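Local coordinates for protein multicopper oxidase (Pseudomonas thermotolerans, PDB 6VOW) that probably oxidises phenolic or similar laccase-type substrates at one copper centre and passes the electrons to a three-copper cluster where dioxygen is reduced to water, at residues A[138-141]-A[142-146]; A[439-442]-A[443-446]. All coordinates share one frame; numbering follows the deposited sequence.

Contact 1 of 2, residues A[138-141]-A[142-146]. With C2O (Cu-O-Cu linkage), chain B.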
loop_
_atom_site.group_PDB
_atom_site.type_symbol
_atom_site.label_atom_id
_atom_site.label_comp_id
_atom_site.label_asym_id
_atom_site.label_seq_id
_atom_site.Cartn_x
_atom_site.Cartn_y
_atom_site.Cartn_z
ATOM N N HIS A 138 -2.555 -12.096 -3.070
ATOM C CA HIS A 138 -3.775 -12.131 -2.306
ATOM C C HIS A 138 -4.191 -13.568 -1.972
ATOM O O HIS A 138 -5.351 -13.876 -1.929
ATOM C CB HIS A 138 -4.842 -11.436 -3.079
ATOM C CG HIS A 138 -5.638 -10.556 -2.230
ATOM N ND1 HIS A 138 -6.611 -11.051 -1.399
ATOM C CD2 HIS A 138 -5.520 -9.243 -1.963
ATOM C CE1 HIS A 138 -7.127 -10.060 -0.704
ATOM N NE2 HIS A 138 -6.498 -8.959 -1.049
ATOM N N GLU A 139 -3.192 -14.404 -1.732
ATOM C CA GLU A 139 -3.334 -15.813 -1.501
ATOM C C GLU A 139 -2.270 -16.098 -0.482
ATOM O O GLU A 139 -1.150 -15.663 -0.686
ATOM C CB GLU A 139 -3.064 -16.634 -2.781
ATOM C CG GLU A 139 -3.117 -18.168 -2.591
ATOM C CD GLU A 139 -4.396 -18.882 -3.072
ATOM O OE1 GLU A 139 -4.309 -20.065 -3.512
ATOM O OE2 GLU A 139 -5.492 -18.304 -2.986
ATOM N N SER A 140 -2.588 -16.818 0.595
ATOM C CA SER A 140 -1.585 -17.157 1.628
ATOM C C SER A 140 -0.845 -15.896 2.061
ATOM O O SER A 140 0.361 -15.859 2.127
ATOM C CB SER A 140 -0.559 -18.200 1.086
ATOM O OG SER A 140 -1.184 -19.335 0.499
ATOM N N SER A 141 -1.603 -14.872 2.367
ATOM C CA SER A 141 -1.130 -13.535 2.321
ATOM C C SER A 141 -0.105 -13.269 3.386
ATOM O O SER A 141 1.000 -12.854 3.073
ATOM C CB SER A 141 -2.312 -12.550 2.374
ATOM O OG SER A 141 -3.298 -12.781 1.336
ATOM N N ALA A 142 -0.403 -13.597 4.637
ATOM C CA ALA A 142 0.508 -13.353 5.790
ATOM C C ALA A 142 1.860 -13.961 5.546
ATOM O O ALA A 142 2.936 -13.317 5.691
ATOM C CB ALA A 142 -0.118 -13.934 7.067
ATOM N N SER A 143 1.793 -15.222 5.150
ATOM C CA SER A 143 2.988 -15.968 4.812
ATOM C C SER A 143 3.750 -15.411 3.556
ATOM O O SER A 143 4.990 -15.176 3.565
ATOM C CB SER A 143 2.577 -17.447 4.610
ATOM O OG SER A 143 3.748 -18.159 4.288
ATOM N N GLN A 144 3.027 -15.240 2.483
ATOM C CA GLN A 144 3.665 -14.847 1.185
ATOM C C GLN A 144 4.124 -13.387 1.216
ATOM O O GLN A 144 5.231 -13.099 0.821
ATOM C CB GLN A 144 2.760 -15.154 0.015
ATOM C CG GLN A 144 2.503 -16.632 -0.285
ATOM C CD GLN A 144 1.788 -16.935 -1.608
ATOM O OE1 GLN A 144 1.577 -18.089 -1.925
ATOM N NE2 GLN A 144 1.412 -15.949 -2.352
ATOM N N LEU A 145 3.309 -12.479 1.721
ATOM C CA LEU A 145 3.767 -11.105 1.958
ATOM C C LEU A 145 4.848 -11.090 2.994
ATOM O O LEU A 145 5.848 -10.425 2.809
ATOM C CB LEU A 145 2.656 -10.161 2.435
ATOM C CG LEU A 145 1.687 -9.612 1.369
ATOM C CD1 LEU A 145 0.556 -10.558 1.099
ATOM C CD2 LEU A 145 1.041 -8.316 1.788
ATOM N N GLY A 146 4.639 -11.842 4.072
ATOM C CA GLY A 146 5.617 -11.934 5.119
ATOM C C GLY A 146 6.972 -12.351 4.646
ATOM O O GLY A 146 7.997 -11.863 5.148
HETATM CU CU2 C2O B . -2.845 -4.422 -0.722
HETATM CU CU3 C2O B . -6.767 -6.818 -0.601
HETATM O O1 C2O B . -4.868 -5.518 -0.555
#

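Contact 2 of 2, residues A[439-442]-A[443-446]. With CU (copper (II) ion), chain D; C2O (Cu-O-Cu linkage), chain B.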
loop_
_atom_site.group_PDB
_atom_site.type_symbol
_atom_site.label_atom_id
_atom_site.label_comp_id
_atom_site.label_asym_id
_atom_site.label_seq_id
_atom_site.Cartn_x
_atom_site.Cartn_y
_atom_site.Cartn_z
ATOM N N CYS A 439 -9.100 -4.974 6.394
ATOM C CA CYS A 439 -8.036 -4.346 7.117
ATOM C C CYS A 439 -6.787 -4.863 6.442
ATOM O O CYS A 439 -6.700 -6.065 6.078
ATOM C CB CYS A 439 -8.011 -4.724 8.591
ATOM S SG CYS A 439 -6.442 -4.211 9.337
ATOM N N HIS A 440 -5.824 -3.973 6.247
ATOM C CA HIS A 440 -4.564 -4.366 5.558
ATOM C C HIS A 440 -3.396 -4.805 6.508
ATOM O O HIS A 440 -2.197 -4.912 6.108
ATOM C CB HIS A 440 -4.188 -3.282 4.558
ATOM C CG HIS A 440 -3.591 -3.851 3.295
ATOM N ND1 HIS A 440 -2.341 -4.435 3.281
ATOM C CD2 HIS A 440 -4.108 -4.023 2.048
ATOM C CE1 HIS A 440 -2.111 -4.922 2.072
ATOM N NE2 HIS A 440 -3.156 -4.661 1.300
ATOM N N VAL A 441 -3.764 -5.073 7.773
ATOM C CA VAL A 441 -2.877 -5.727 8.736
ATOM C C VAL A 441 -3.242 -7.126 8.384
ATOM O O VAL A 441 -4.440 -7.532 8.514
ATOM C CB VAL A 441 -3.206 -5.384 10.203
ATOM C CG1 VAL A 441 -2.483 -6.316 11.148
ATOM C CG2 VAL A 441 -2.754 -3.947 10.533
ATOM N N ILE A 442 -2.253 -7.825 7.825
ATOM C CA ILE A 442 -2.537 -9.069 7.095
ATOM C C ILE A 442 -3.117 -10.146 8.004
ATOM O O ILE A 442 -4.014 -10.870 7.618
ATOM C CB ILE A 442 -1.298 -9.620 6.340
ATOM C CG1 ILE A 442 -0.660 -8.566 5.397
ATOM C CG2 ILE A 442 -1.678 -10.902 5.602
ATOM C CD1 ILE A 442 -1.602 -8.057 4.287
ATOM N N ASP A 443 -2.615 -10.225 9.210
ATOM C CA ASP A 443 -3.268 -10.957 10.336
ATOM C C ASP A 443 -4.714 -10.710 10.601
ATOM O O ASP A 443 -5.450 -11.640 10.816
ATOM C CB ASP A 443 -2.576 -10.549 11.626
ATOM C CG ASP A 443 -1.518 -11.450 11.976
ATOM O OD1 ASP A 443 -1.068 -12.214 11.109
ATOM O OD2 ASP A 443 -1.150 -11.429 13.148
ATOM N N HIS A 444 -5.134 -9.472 10.645
ATOM C CA HIS A 444 -6.539 -9.203 10.878
ATOM C C HIS A 444 -7.362 -9.605 9.712
ATOM O O HIS A 444 -8.480 -10.044 9.937
ATOM C CB HIS A 444 -6.808 -7.745 11.112
ATOM C CG HIS A 444 -6.236 -7.249 12.375
ATOM N ND1 HIS A 444 -6.312 -5.934 12.725
ATOM C CD2 HIS A 444 -5.542 -7.873 13.360
ATOM C CE1 HIS A 444 -5.734 -5.760 13.899
ATOM N NE2 HIS A 444 -5.244 -6.919 14.299
ATOM N N MET A 445 -6.836 -9.417 8.484
ATOM C CA MET A 445 -7.555 -9.769 7.281
ATOM C C MET A 445 -7.716 -11.271 7.299
ATOM O O MET A 445 -8.796 -11.767 7.029
ATOM C CB MET A 445 -6.778 -9.363 6.024
ATOM C CG MET A 445 -7.299 -9.938 4.698
ATOM S SD MET A 445 -6.098 -9.608 3.375
ATOM C CE MET A 445 -5.114 -11.053 3.674
ATOM N N GLU A 446 -6.642 -11.991 7.633
ATOM C CA GLU A 446 -6.716 -13.462 7.657
ATOM C C GLU A 446 -7.496 -14.032 8.811
ATOM O O GLU A 446 -7.907 -15.223 8.712
ATOM C CB GLU A 446 -5.355 -14.128 7.623
ATOM C CG GLU A 446 -4.681 -14.090 6.224
ATOM C CD GLU A 446 -3.296 -14.764 6.222
ATOM O OE1 GLU A 446 -2.581 -14.583 5.208
ATOM O OE2 GLU A 446 -2.882 -15.461 7.208
HETATM CU CU CU D . -6.935 -4.394 11.490
HETATM CU CU2 C2O B . -2.845 -4.422 -0.722
HETATM CU CU3 C2O B . -6.767 -6.818 -0.601
HETATM O O1 C2O B . -4.868 -5.518 -0.555
#

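Contact 1 of 2, residues A[138-141]-A[142-146]
Q144 sets its CG beside its own backbone N (chi1 -68°) and runs extended beyond it, a shape that carries the side chain back along S140 to the E139 peptide. There the aliphatic part lies against S140: CG is 3.7 Å from S140 CB, and the same CG comes within 3.3 Å of S140 O. The amide at the end of the side chain rests beside the peptide of E139. L145 has a similar first torsion (chi1 -79°), and its CD1 meets S141 CB at 3.7 Å on another flank of the helix. Two backbone bonds close this first turn, Q144 N giving its hydrogen to S140 O at 2.8 Å and L145 N giving its own to S141 O at 2.7 Å. S140 sits at the N-cap position, but its side chain makes no capping bond. The turn belongs to a cupredoxin-fold domain of the multicopper oxidase family, in which a His-X-His motif starts at the last residue of strand 131-136 and runs on through a loop into a short helix. H138 is the second histidine of that motif; its NE2 binds CU3 of the Cu-O-Cu linkage at 2.2 Å, and H393 and H438 are the other protein ligands of this copper. With an alanine in place of Q144, the long side chain would be gone and the S140 methylene would probably lose its apolar cover, leaving a gap beside the E139 peptide. One residue before Q144, S143 OG forms a hydrogen bond with R147.

Contact 2 of 2, residues A[439-442]-A[443-446]
The chain leaves strand 433-439 and winds into a helical turn in which V441 O accepts a bond from M445 N (3.0 Å) and a weak one from H444 N, while I442 O takes the next from E446 N. In this cupredoxin domain, C439 and H440 belong to the His-Cys-His motif that links the mononuclear and cluster copper sites of multicopper oxidases. C439 SG and H444 ND1 bind the mononuclear copper at 2.2 Å and 2.1 Å, with H388 as the third ligand, as in a type 1 site. The thiolate sulfur stands anti to the backbone N (chi1 167°), which turns it to the metal, and V441 N donates a hydrogen bond to C439 SG at 3.2 Å. H440, next in sequence, faces the other way, and its NE2 reaches CU2 of the Cu-O-Cu linkage beside H96 and H136. V441 and H444 point the same way side by side; V441 CG1 makes a CH-pi contact over one face of the H444 ring, 4.0 Å from its centroid and nearly on the ring normal. M445 bends at its thioether (chi3 86°), which brings its CE to 3.9 Å from I442 CG2.

How the contacts relate
Both contacts are buried, and each is a short helical turn following a strand that ends at a copper ligand, in two different cupredoxin domains of the chain. Contact 1 serves the Cu-O-Cu linkage alone, through one histidine, and its turn is otherwise lined by serines, a glutamine and a leucine. Contact 2 touches both copper centres and spends a sulfur and two imidazoles on metal, with valine, isoleucine and methionine side chains around them. The two turns pack directly together: E446 OE1 lies 2.5 Å from A142 N in a probable hydrogen bond at the start of helix 141-146, and M445 CE rests 3.4 Å from S141 OG.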